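Ornithine carbamoyltransferase (Gloeobacter violaceus, PDB 3GD5) probably catalyses the reversible transfer of the carbamoyl group from carbamoyl phosphate to ornithine, giving citrulline and phosphate on the pathway to arginine. Local coordinates at residues 223-229 / 259-264; 47-53 / 74-80; 18-24 / 175-179. One frame throughout, in Å; residues are numbered along the deposited sequence.

Interaction 1: residues 223-229 / 259-264; sequences ARGAHIL and LLNCAA
The main chains of A226 and A264 meet where a type II beta turn, A223 to A226, leads into strand 228-231 of the Rossmann-like Asp/Orn-binding domain and lies against the segment that leaves helix 257-261. Two backbone hydrogen bonds join the segments. The firmer one runs from A264 N to A226 O over 2.9 Å; the other, from G225 N to C262 O at 3.3 Å, is weak. C262 O is also met by R224 CA at 2.9 Å in a nearly straight CA-H...O contact, so this carbonyl faces the middle of the turn. G225, with positive phi, occupies the turn position that suits glycine.

Most apolar contacts involve the helix end. The CD1 branch of L229 rests on the backbone at L259 O and L260 CA, 3.8 Å from the latter, and touches L259 CG and L260 CD2 as well. In L259, chi1 of -171° together with chi2 of 61° sets CD1 against A223 CB at a tight 3.4 Å. Beyond the helix, A263 CB touches two carbonyl oxygens of the turn, A223 O at 3.2 Å and A226 O at 3.3 Å. L229 also touches A161 of strand 159-163.

The guanidinium of R224 turns outward to a salt bridge with E221. At the far end of the contact, A264 CB approaches H227 ND1 obliquely, 4.0 Å away.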
ATOM      1  N   ALA A 223      25.975 -36.291  -9.308  1.00 53.55           N
ATOM      2  CA  ALA A 223      24.956 -37.302  -9.066  1.00 53.37           C
ATOM      3  C   ALA A 223      25.426 -38.746  -9.229  1.00 54.64           C
ATOM      4  O   ALA A 223      24.832 -39.663  -8.652  1.00 53.10           O
ATOM      5  CB  ALA A 223      23.750 -37.047  -9.975  1.00 53.20           C
ATOM      6  N   ARG A 224      26.482 -38.962 -10.005  1.00 56.05           N
ATOM      7  CA  ARG A 224      26.954 -40.323 -10.211  1.00 57.16           C
ATOM      8  C   ARG A 224      27.308 -40.994  -8.886  1.00 56.39           C
ATOM      9  O   ARG A 224      28.146 -40.497  -8.125  1.00 55.42           O
ATOM     10  CB  ARG A 224      28.158 -40.346 -11.159  1.00 61.55           C
ATOM     11  CG  ARG A 224      28.480 -41.751 -11.679  1.00 66.55           C
ATOM     12  CD  ARG A 224      29.329 -41.756 -12.956  1.00 70.85           C
ATOM     13  NE  ARG A 224      30.729 -41.394 -12.731  1.00 74.57           N
ATOM     14  CZ  ARG A 224      31.182 -40.146 -12.627  1.00 76.61           C
ATOM     15  NH1 ARG A 224      30.347 -39.118 -12.727  1.00 76.75           N
ATOM     16  NH2 ARG A 224      32.479 -39.928 -12.430  1.00 77.28           N
ATOM     17  N   GLY A 225      26.640 -42.111  -8.606  1.00 54.32           N
ATOM     18  CA  GLY A 225      26.894 -42.846  -7.380  1.00 53.72           C
ATOM     19  C   GLY A 225      26.311 -42.260  -6.103  1.00 53.28           C
ATOM     20  O   GLY A 225      26.618 -42.731  -5.006  1.00 54.69           O
ATOM     21  N   ALA A 226      25.470 -41.238  -6.224  1.00 50.74           N
ATOM     22  CA  ALA A 226      24.877 -40.624  -5.040  1.00 47.44           C
ATOM     23  C   ALA A 226      23.689 -41.437  -4.548  1.00 45.68           C
ATOM     24  O   ALA A 226      22.957 -42.020  -5.344  1.00 45.18           O
ATOM     25  CB  ALA A 226      24.439 -39.197  -5.356  1.00 47.06           C
ATOM     26  N   HIS A 227      23.506 -41.480  -3.232  1.00 44.51           N
ATOM     27  CA  HIS A 227      22.387 -42.210  -2.631  1.00 43.34           C
ATOM     28  C   HIS A 227      21.262 -41.213  -2.382  1.00 41.92           C
ATOM     29  O   HIS A 227      20.129 -41.591  -2.089  1.00 40.13           O
ATOM     30  CB  HIS A 227      22.806 -42.813  -1.294  1.00 45.91           C
ATOM     31  CG  HIS A 227      24.051 -43.634  -1.370  1.00 48.51           C
ATOM     32  ND1 HIS A 227      24.046 -44.967  -1.721  1.00 50.74           N
ATOM     33  CD2 HIS A 227      25.348 -43.301  -1.169  1.00 48.97           C
ATOM     34  CE1 HIS A 227      25.286 -45.421  -1.732  1.00 51.77           C
ATOM     35  NE2 HIS A 227      26.095 -44.430  -1.401  1.00 51.98           N
ATOM     36  N   ILE A 228      21.596 -39.932  -2.506  1.00 41.43           N
ATOM     37  CA  ILE A 228      20.643 -38.864  -2.261  1.00 40.57           C
ATOM     38  C   ILE A 228      20.860 -37.692  -3.207  1.00 40.34           C
ATOM     39  O   ILE A 228      21.952 -37.135  -3.275  1.00 40.23           O
ATOM     40  CB  ILE A 228      20.785 -38.328  -0.804  1.00 40.96           C
ATOM     41  CG1 ILE A 228      20.681 -39.476   0.195  1.00 38.17           C
ATOM     42  CG2 ILE A 228      19.712 -37.280  -0.506  1.00 40.94           C
ATOM     43  CD1 ILE A 228      21.861 -39.531   1.162  1.00 39.88           C
ATOM     44  N   LEU A 229      19.824 -37.335  -3.956  1.00 40.23           N
ATOM     45  CA  LEU A 229      19.894 -36.169  -4.834  1.00 40.66           C
ATOM     46  C   LEU A 229      19.087 -35.082  -4.107  1.00 38.34           C
ATOM     47  O   LEU A 229      17.931 -35.288  -3.746  1.00 36.00           O
ATOM     48  CB  LEU A 229      19.293 -36.476  -6.205  1.00 42.56           C
ATOM     49  CG  LEU A 229      20.083 -37.489  -7.038  1.00 44.20           C
ATOM     50  CD1 LEU A 229      19.417 -37.652  -8.392  1.00 44.23           C
ATOM     51  CD2 LEU A 229      21.527 -37.015  -7.212  1.00 44.79           C
ATOM     52  N   LEU A 259      18.840 -37.490 -14.456  1.00 53.66           N
ATOM     53  CA  LEU A 259      19.798 -37.303 -13.372  1.00 52.98           C
ATOM     54  C   LEU A 259      19.725 -38.458 -12.382  1.00 53.20           C
ATOM     55  O   LEU A 259      20.747 -38.925 -11.878  1.00 53.30           O
ATOM     56  CB  LEU A 259      19.532 -35.985 -12.647  1.00 52.50           C
ATOM     57  CG  LEU A 259      20.623 -35.601 -11.642  1.00 52.50           C
ATOM     58  CD1 LEU A 259      21.938 -35.430 -12.381  1.00 53.80           C
ATOM     59  CD2 LEU A 259      20.251 -34.316 -10.923  1.00 53.08           C
ATOM     60  N   LEU A 260      18.507 -38.910 -12.110  1.00 53.82           N
ATOM     61  CA  LEU A 260      18.272 -40.020 -11.193  1.00 55.26           C
ATOM     62  C   LEU A 260      18.954 -41.285 -11.688  1.00 56.93           C
ATOM     63  O   LEU A 260      19.530 -42.053 -10.917  1.00 56.89           O
ATOM     64  CB  LEU A 260      16.774 -40.296 -11.073  1.00 53.46           C
ATOM     65  CG  LEU A 260      16.035 -39.809  -9.831  1.00 54.10           C
ATOM     66  CD1 LEU A 260      14.560 -40.162  -9.948  1.00 52.96           C
ATOM     67  CD2 LEU A 260      16.641 -40.458  -8.595  1.00 53.09           C
ATOM     68  N   ASN A 261      18.877 -41.500 -12.992  1.00 59.08           N
ATOM     69  CA  ASN A 261      19.457 -42.683 -13.592  1.00 61.36           C
ATOM     70  C   ASN A 261      20.975 -42.752 -13.428  1.00 61.44           C
ATOM     71  O   ASN A 261      21.564 -43.833 -13.516  1.00 60.83           O
ATOM     72  CB  ASN A 261      19.084 -42.742 -15.070  1.00 62.65           C
ATOM     73  CG  ASN A 261      19.171 -44.139 -15.626  1.00 65.24           C
ATOM     74  OD1 ASN A 261      18.490 -45.052 -15.145  1.00 64.99           O
ATOM     75  ND2 ASN A 261      20.013 -44.326 -16.640  1.00 65.36           N
ATOM     76  N   CYS A 262      21.596 -41.602 -13.177  1.00 61.06           N
ATOM     77  CA  CYS A 262      23.046 -41.523 -13.013  1.00 60.77           C
ATOM     78  C   CYS A 262      23.511 -41.772 -11.584  1.00 59.59           C
ATOM     79  O   CYS A 262      24.709 -41.856 -11.327  1.00 60.12           O
ATOM     80  CB  CYS A 262      23.547 -40.148 -13.454  1.00 61.78           C
ATOM     81  SG  CYS A 262      23.063 -39.675 -15.123  1.00 66.53           S
ATOM     82  N   ALA A 263      22.570 -41.885 -10.656  1.00 58.46           N
ATOM     83  CA  ALA A 263      22.908 -42.098  -9.256  1.00 57.73           C
ATOM     84  C   ALA A 263      22.762 -43.562  -8.857  1.00 58.21           C
ATOM     85  O   ALA A 263      22.440 -44.412  -9.690  1.00 58.41           O
ATOM     86  CB  ALA A 263      22.018 -41.226  -8.378  1.00 57.51           C
ATOM     87  N   ALA A 264      23.005 -43.855  -7.582  1.00 57.27           N
ATOM     88  CA  ALA A 264      22.877 -45.219  -7.080  1.00 57.37           C
ATOM     89  C   ALA A 264      21.460 -45.704  -7.358  1.00 57.50           C
ATOM     90  O   ALA A 264      20.570 -44.904  -7.649  1.00 56.85           O
ATOM     91  CB  ALA A 264      23.165 -45.262  -5.589  1.00 55.60           C
TER

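Interaction 2: residues 47-53 / 74-80; sequences HGKVLGL and GGQVIDL
Q76 N donates to K49 O at 2.9 Å, the first of five backbone hydrogen bonds between two parallel strands. L51 then binds twice: its N donates to Q76 O, and its O accepts from I78 N at 2.8 Å. L53 repeats the pattern with I78 O and L80 N, the last bond also 2.8 Å long. CA-H...O contacts lie between the rungs, as from G52 CA to I78 O, and H47 CA extends the series to G74 O.

The amide of Q76 folds back on its own strand: chi2 of -54° bends the chain until OE1 accepts from V77 N, which comes from above the carbonyl plane.

On one face of the sheet, V50 CG1 presses on I78 CG1 at 3.6 Å. Next to it G52 has no side chain, and L80 CD2 lies directly on G52 CA at a tight 3.4 Å. V64, V68 and Y71 of a second subunit pack against this face, and D79 O accepts from R63 of that same subunit. On the other face L53 and V77 cross obliquely, with CD1 of L53 3.6 Å from V77 CG1. M70 of helix 60-72 covers V77 and L51 there.

The L53 end of the strand lies near T62 and R110, which probably bind carbamoyl phosphate. Strand 50-55, helix 60-72 and strand 76-79 form a beta-alpha-beta crossover, making 76-79 the outermost strand, within this chain, of the parallel sheet of the carbamoyl-phosphate-binding domain.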
ATOM      1  N   HIS A  47       7.734 -27.729  29.985  1.00 45.56           N
ATOM      2  CA  HIS A  47       6.596 -27.138  30.672  1.00 46.74           C
ATOM      3  C   HIS A  47       7.029 -25.902  31.451  1.00 45.75           C
ATOM      4  O   HIS A  47       8.070 -25.898  32.106  1.00 44.46           O
ATOM      5  CB  HIS A  47       5.965 -28.154  31.625  1.00 50.54           C
ATOM      6  CG  HIS A  47       4.809 -27.609  32.405  1.00 53.93           C
ATOM      7  ND1 HIS A  47       4.970 -26.764  33.483  1.00 55.80           N
ATOM      8  CD2 HIS A  47       3.474 -27.774  32.252  1.00 54.44           C
ATOM      9  CE1 HIS A  47       3.782 -26.434  33.961  1.00 55.75           C
ATOM     10  NE2 HIS A  47       2.858 -27.033  33.232  1.00 54.82           N
ATOM     11  N   GLY A  48       6.225 -24.847  31.361  1.00 45.54           N
ATOM     12  CA  GLY A  48       6.541 -23.617  32.057  1.00 43.10           C
ATOM     13  C   GLY A  48       7.413 -22.691  31.239  1.00 42.08           C
ATOM     14  O   GLY A  48       7.689 -21.571  31.662  1.00 42.02           O
ATOM     15  N   LYS A  49       7.851 -23.145  30.067  1.00 41.74           N
ATOM     16  CA  LYS A  49       8.699 -22.309  29.220  1.00 41.91           C
ATOM     17  C   LYS A  49       7.996 -21.798  27.963  1.00 40.35           C
ATOM     18  O   LYS A  49       7.065 -22.423  27.442  1.00 38.63           O
ATOM     19  CB  LYS A  49       9.972 -23.064  28.842  1.00 43.76           C
ATOM     20  CG  LYS A  49      10.834 -23.400  30.043  1.00 47.87           C
ATOM     21  CD  LYS A  49      11.913 -24.406  29.686  1.00 51.41           C
ATOM     22  CE  LYS A  49      12.559 -24.983  30.939  1.00 52.88           C
ATOM     23  NZ  LYS A  49      13.161 -23.915  31.781  1.00 57.12           N
ATOM     24  N   VAL A  50       8.457 -20.650  27.483  1.00 37.95           N
ATOM     25  CA  VAL A  50       7.880 -20.025  26.300  1.00 36.13           C
ATOM     26  C   VAL A  50       8.950 -19.772  25.256  1.00 35.48           C
ATOM     27  O   VAL A  50      10.018 -19.233  25.551  1.00 34.19           O
ATOM     28  CB  VAL A  50       7.206 -18.670  26.649  1.00 35.52           C
ATOM     29  CG1 VAL A  50       6.582 -18.045  25.391  1.00 32.23           C
ATOM     30  CG2 VAL A  50       6.156 -18.876  27.751  1.00 30.78           C
ATOM     31  N   LEU A  51       8.642 -20.157  24.027  1.00 34.37           N
ATOM     32  CA  LEU A  51       9.553 -19.967  22.915  1.00 35.01           C
ATOM     33  C   LEU A  51       9.003 -18.814  22.085  1.00 35.33           C
ATOM     34  O   LEU A  51       7.817 -18.792  21.738  1.00 35.93           O
ATOM     35  CB  LEU A  51       9.587 -21.235  22.074  1.00 34.95           C
ATOM     36  CG  LEU A  51      10.623 -21.484  20.978  1.00 36.71           C
ATOM     37  CD1 LEU A  51       9.861 -21.973  19.778  1.00 34.48           C
ATOM     38  CD2 LEU A  51      11.449 -20.262  20.642  1.00 35.25           C
ATOM     39  N   GLY A  52       9.858 -17.850  21.777  1.00 35.18           N
ATOM     40  CA  GLY A  52       9.427 -16.726  20.975  1.00 34.52           C
ATOM     41  C   GLY A  52       9.930 -16.925  19.562  1.00 35.20           C
ATOM     42  O   GLY A  52      11.057 -17.396  19.362  1.00 34.87           O
ATOM     43  N   LEU A  53       9.094 -16.586  18.586  1.00 33.85           N
ATOM     44  CA  LEU A  53       9.450 -16.717  17.183  1.00 35.99           C
ATOM     45  C   LEU A  53       9.566 -15.321  16.579  1.00 38.63           C
ATOM     46  O   LEU A  53       8.571 -14.608  16.481  1.00 39.67           O
ATOM     47  CB  LEU A  53       8.366 -17.487  16.431  1.00 34.00           C
ATOM     48  CG  LEU A  53       7.901 -18.812  17.033  1.00 34.74           C
ATOM     49  CD1 LEU A  53       6.670 -19.291  16.277  1.00 34.85           C
ATOM     50  CD2 LEU A  53       9.022 -19.842  16.956  1.00 31.04           C
ATOM     51  N   GLY A  74       5.394 -29.656  25.594  1.00 38.02           N
ATOM     52  CA  GLY A  74       4.626 -29.111  26.702  1.00 38.56           C
ATOM     53  C   GLY A  74       4.864 -27.640  27.021  1.00 39.13           C
ATOM     54  O   GLY A  74       4.495 -27.162  28.097  1.00 38.47           O
ATOM     55  N   GLY A  75       5.483 -26.913  26.098  1.00 36.76           N
ATOM     56  CA  GLY A  75       5.724 -25.505  26.353  1.00 36.71           C
ATOM     57  C   GLY A  75       4.782 -24.621  25.557  1.00 35.92           C
ATOM     58  O   GLY A  75       3.921 -25.118  24.810  1.00 33.93           O
ATOM     59  N   GLN A  76       4.929 -23.313  25.722  1.00 35.04           N
ATOM     60  CA  GLN A  76       4.107 -22.365  24.980  1.00 37.85           C
ATOM     61  C   GLN A  76       4.951 -21.670  23.917  1.00 36.78           C
ATOM     62  O   GLN A  76       6.181 -21.735  23.952  1.00 36.75           O
ATOM     63  CB  GLN A  76       3.474 -21.331  25.919  1.00 37.55           C
ATOM     64  CG  GLN A  76       2.027 -21.660  26.290  1.00 41.62           C
ATOM     65  CD  GLN A  76       1.140 -21.867  25.058  1.00 45.12           C
ATOM     66  OE1 GLN A  76       1.324 -21.219  24.015  1.00 47.84           O
ATOM     67  NE2 GLN A  76       0.169 -22.759  25.180  1.00 43.95           N
ATOM     68  N   VAL A  77       4.276 -21.001  22.983  1.00 35.13           N
ATOM     69  CA  VAL A  77       4.935 -20.309  21.882  1.00 33.97           C
ATOM     70  C   VAL A  77       4.307 -18.940  21.626  1.00 36.69           C
ATOM     71  O   VAL A  77       3.085 -18.777  21.743  1.00 34.23           O
ATOM     72  CB  VAL A  77       4.802 -21.140  20.577  1.00 34.48           C
ATOM     73  CG1 VAL A  77       5.350 -20.371  19.398  1.00 30.27           C
ATOM     74  CG2 VAL A  77       5.519 -22.482  20.735  1.00 32.69           C
ATOM     75  N   ILE A  78       5.137 -17.959  21.277  1.00 37.42           N
ATOM     76  CA  ILE A  78       4.633 -16.622  20.958  1.00 39.66           C
ATOM     77  C   ILE A  78       5.338 -16.077  19.721  1.00 41.25           C
ATOM     78  O   ILE A  78       6.569 -16.121  19.624  1.00 39.53           O
ATOM     79  CB  ILE A  78       4.852 -15.616  22.106  1.00 41.07           C
ATOM     80  CG1 ILE A  78       4.242 -16.156  23.400  1.00 42.66           C
ATOM     81  CG2 ILE A  78       4.182 -14.280  21.762  1.00 40.00           C
ATOM     82  CD1 ILE A  78       4.440 -15.244  24.588  1.00 45.48           C
ATOM     83  N   ASP A  79       4.556 -15.573  18.769  1.00 42.82           N
ATOM     84  CA  ASP A  79       5.119 -15.000  17.552  1.00 44.57           C
ATOM     85  C   ASP A  79       5.346 -13.521  17.847  1.00 45.59           C
ATOM     86  O   ASP A  79       4.409 -12.821  18.226  1.00 45.00           O
ATOM     87  CB  ASP A  79       4.139 -15.150  16.384  1.00 46.64           C
ATOM     88  CG  ASP A  79       4.787 -14.863  15.035  1.00 48.59           C
ATOM     89  OD1 ASP A  79       5.790 -14.117  14.995  1.00 49.05           O
ATOM     90  OD2 ASP A  79       4.289 -15.376  14.012  1.00 51.55           O
ATOM     91  N   LEU A  80       6.586 -13.058  17.694  1.00 46.51           N
ATOM     92  CA  LEU A  80       6.941 -11.659  17.950  1.00 48.00           C
ATOM     93  C   LEU A  80       7.412 -10.926  16.690  1.00 47.26           C
ATOM     94  O   LEU A  80       7.377 -11.470  15.582  1.00 49.81           O
ATOM     95  CB  LEU A  80       8.048 -11.561  19.007  1.00 48.67           C
ATOM     96  CG  LEU A  80       7.916 -12.230  20.378  1.00 50.82           C
ATOM     97  CD1 LEU A  80       6.545 -11.953  20.985  1.00 51.04           C
ATOM     98  CD2 LEU A  80       8.137 -13.708  20.228  1.00 53.09           C
TER

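Interaction 3: residues 18-24 / 175-179; sequences SLDDLDE and LGCAK
K179 NZ reaches D20 OD1 across 2.9 Å in a salt bridge that carries the polar part of the contact. The two side chains meet at about a right angle, and the ammonium approaches OD1 on the anti side, 26° out of the carboxylate plane. K179 runs from its helix extended out to CE; a turn at chi4 (65°), about the CD-CE bond, then brings NZ to the aspartate. Its aliphatic part passes alongside the loop backbone at L19-L22. The other carboxylate oxygen, D20 OD2, pairs with R201 of helix 196-209, so D20 sits between two cations, which would probably favour its ionised form.

Beside this bridge L19 and L175 each pack on the opposite segment. L19 points CD2 at the backbone of G176, tightly packed at 3.2 Å from its CA, where the helix presents no side chain. L175 CD1 in turn lies against the opening of the 3-10 turn, 3.9 Å from D20 CB. Farther along, E24 CG comes to 3.5 Å from K179 O, while the carboxylate of E24 goes to R208.

Around this first shell, the geometry fits an ST turn, S18 OG to D20 N, although the position of D20 N is less certain; S18 OG also bonds to E136, and L19 N is held by E136 too. L19 packs on P138, probably part of the carbamoyl phosphate site, and on V141 and V142. D23 is the N-cap of helix 24-39, its OD1 bonded to Q26 N. The contact thus brings the loop before helix 24-39 in the carbamoyl-phosphate-binding domain against helix 168-180 of the Asp/Orn-binding domain, an interdomain junction in the two-domain carbamoyltransferase fold.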
ATOM      1  N   SER A  18      24.707 -21.664  13.626  1.00 41.67           N
ATOM      2  CA  SER A  18      25.323 -22.292  12.471  1.00 40.54           C
ATOM      3  C   SER A  18      25.434 -23.771  12.774  1.00 40.51           C
ATOM      4  O   SER A  18      25.564 -24.158  13.936  1.00 39.44           O
ATOM      5  CB  SER A  18      26.720 -21.700  12.259  1.00 41.60           C
ATOM      6  OG  SER A  18      27.537 -22.561  11.491  1.00 40.26           O
ATOM      7  N   LEU A  19      25.365 -24.607  11.744  1.00 41.02           N
ATOM      8  CA  LEU A  19      25.479 -26.036  11.982  1.00 41.91           C
ATOM      9  C   LEU A  19      26.866 -26.301  12.576  1.00 42.75           C
ATOM     10  O   LEU A  19      27.082 -27.297  13.262  1.00 43.78           O
ATOM     11  CB  LEU A  19      25.307 -26.820  10.680  1.00 39.73           C
ATOM     12  CG  LEU A  19      24.923 -28.294  10.880  1.00 42.20           C
ATOM     13  CD1 LEU A  19      23.581 -28.398  11.608  1.00 41.38           C
ATOM     14  CD2 LEU A  19      24.818 -28.977   9.540  1.00 40.48           C
ATOM     15  N   ASP A  20      27.797 -25.387  12.323  1.00 42.94           N
ATOM     16  CA  ASP A  20      29.154 -25.527  12.829  1.00 43.97           C
ATOM     17  C   ASP A  20      29.262 -25.205  14.320  1.00 44.67           C
ATOM     18  O   ASP A  20      30.364 -25.091  14.857  1.00 44.92           O
ATOM     19  CB  ASP A  20      30.109 -24.638  12.033  1.00 42.78           C
ATOM     20  CG  ASP A  20      31.548 -25.127  12.101  1.00 44.30           C
ATOM     21  OD1 ASP A  20      31.757 -26.351  12.244  1.00 41.09           O
ATOM     22  OD2 ASP A  20      32.470 -24.292  11.991  1.00 45.90           O
ATOM     23  N   ASP A  21      28.119 -25.052  14.982  1.00 44.21           N
ATOM     24  CA  ASP A  21      28.106 -24.776  16.415  1.00 44.71           C
ATOM     25  C   ASP A  21      28.074 -26.118  17.115  1.00 44.39           C
ATOM     26  O   ASP A  21      28.169 -26.206  18.334  1.00 44.80           O
ATOM     27  CB  ASP A  21      26.866 -23.967  16.818  1.00 45.06           C
ATOM     28  CG  ASP A  21      26.947 -22.522  16.378  1.00 45.87           C
ATOM     29  OD1 ASP A  21      28.017 -22.113  15.880  1.00 47.37           O
ATOM     30  OD2 ASP A  21      25.947 -21.793  16.538  1.00 45.47           O
ATOM     31  N   LEU A  22      27.921 -27.164  16.317  1.00 45.46           N
ATOM     32  CA  LEU A  22      27.878 -28.525  16.826  1.00 45.17           C
ATOM     33  C   LEU A  22      29.057 -29.256  16.232  1.00 46.23           C
ATOM     34  O   LEU A  22      29.231 -29.247  15.016  1.00 46.26           O
ATOM     35  CB  LEU A  22      26.606 -29.235  16.359  1.00 45.28           C
ATOM     36  CG  LEU A  22      25.220 -28.680  16.698  1.00 45.40           C
ATOM     37  CD1 LEU A  22      24.211 -29.247  15.713  1.00 45.69           C
ATOM     38  CD2 LEU A  22      24.845 -29.028  18.128  1.00 43.84           C
ATOM     39  N   ASP A  23      29.885 -29.869  17.070  1.00 48.12           N
ATOM     40  CA  ASP A  23      30.997 -30.640  16.535  1.00 48.16           C
ATOM     41  C   ASP A  23      30.376 -31.980  16.135  1.00 48.27           C
ATOM     42  O   ASP A  23      29.169 -32.177  16.304  1.00 47.33           O
ATOM     43  CB  ASP A  23      32.114 -30.832  17.579  1.00 48.88           C
ATOM     44  CG  ASP A  23      31.623 -31.449  18.883  1.00 49.14           C
ATOM     45  OD1 ASP A  23      30.847 -32.429  18.850  1.00 50.80           O
ATOM     46  OD2 ASP A  23      32.038 -30.955  19.953  1.00 50.72           O
ATOM     47  N   GLU A  24      31.177 -32.896  15.602  1.00 48.88           N
ATOM     48  CA  GLU A  24      30.650 -34.193  15.188  1.00 49.26           C
ATOM     49  C   GLU A  24      29.890 -34.894  16.310  1.00 48.29           C
ATOM     50  O   GLU A  24      28.830 -35.472  16.081  1.00 49.88           O
ATOM     51  CB  GLU A  24      31.775 -35.110  14.702  1.00 50.90           C
ATOM     52  CG  GLU A  24      32.622 -34.543  13.576  1.00 53.66           C
ATOM     53  CD  GLU A  24      33.671 -33.562  14.065  1.00 55.26           C
ATOM     54  OE1 GLU A  24      34.438 -33.051  13.225  1.00 57.04           O
ATOM     55  OE2 GLU A  24      33.734 -33.303  15.285  1.00 54.81           O
ATOM     56  N   LEU A 175      28.455 -28.542   5.831  1.00 43.71           N
ATOM     57  CA  LEU A 175      28.936 -28.725   7.197  1.00 43.12           C
ATOM     58  C   LEU A 175      28.356 -29.983   7.825  1.00 44.72           C
ATOM     59  O   LEU A 175      29.055 -30.716   8.529  1.00 45.02           O
ATOM     60  CB  LEU A 175      28.556 -27.531   8.061  1.00 41.27           C
ATOM     61  CG  LEU A 175      29.122 -26.166   7.680  1.00 40.58           C
ATOM     62  CD1 LEU A 175      28.466 -25.119   8.562  1.00 40.65           C
ATOM     63  CD2 LEU A 175      30.654 -26.152   7.830  1.00 38.31           C
ATOM     64  N   GLY A 176      27.074 -30.225   7.563  1.00 44.44           N
ATOM     65  CA  GLY A 176      26.397 -31.382   8.123  1.00 44.26           C
ATOM     66  C   GLY A 176      26.844 -32.723   7.583  1.00 45.41           C
ATOM     67  O   GLY A 176      27.093 -33.652   8.350  1.00 45.22           O
ATOM     68  N   CYS A 177      26.928 -32.834   6.262  1.00 45.87           N
ATOM     69  CA  CYS A 177      27.351 -34.079   5.644  1.00 48.02           C
ATOM     70  C   CYS A 177      28.739 -34.442   6.157  1.00 48.51           C
ATOM     71  O   CYS A 177      28.934 -35.506   6.737  1.00 50.23           O
ATOM     72  CB  CYS A 177      27.349 -33.943   4.117  1.00 46.65           C
ATOM     73  SG  CYS A 177      25.671 -33.956   3.410  1.00 47.38           S
ATOM     74  N   ALA A 178      29.695 -33.543   5.965  1.00 48.46           N
ATOM     75  CA  ALA A 178      31.053 -33.777   6.422  1.00 49.51           C
ATOM     76  C   ALA A 178      31.065 -34.280   7.861  1.00 50.41           C
ATOM     77  O   ALA A 178      31.708 -35.287   8.167  1.00 50.72           O
ATOM     78  CB  ALA A 178      31.870 -32.495   6.313  1.00 49.24           C
ATOM     79  N   LYS A 179      30.337 -33.593   8.736  1.00 49.81           N
ATOM     80  CA  LYS A 179      30.289 -33.959  10.148  1.00 49.22           C
ATOM     81  C   LYS A 179      29.826 -35.383  10.477  1.00 49.46           C
ATOM     82  O   LYS A 179      30.169 -35.909  11.536  1.00 48.43           O
ATOM     83  CB  LYS A 179      29.433 -32.954  10.924  1.00 49.99           C
ATOM     84  CG  LYS A 179      30.090 -31.599  11.121  1.00 49.38           C
ATOM     85  CD  LYS A 179      29.249 -30.731  12.035  1.00 49.39           C
ATOM     86  CE  LYS A 179      29.973 -29.449  12.406  1.00 51.18           C
ATOM     87  NZ  LYS A 179      30.198 -28.596  11.218  1.00 55.27           N
TER

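How the interactions relate
From the N terminus, 18-24 comes first, and its pairing with 175-179 in interaction 3 closes a loop of 150 residues that joins the two domains near the centre of the folded chain. Within that span falls interaction 2, a short closure of 20 residues across one beta-alpha-beta unit of the carbamoyl-phosphate-binding domain. Interaction 1 follows in series after 175-179, closing 29 residues inside the Asp/Orn-binding domain. None of the three touches another. Interactions 1 and 2 lie on opposite sides of the chain's centre, their own centres about 41 Å apart, each local to one domain; interaction 3 lies about 24 Å and 27 Å from them, centre to centre.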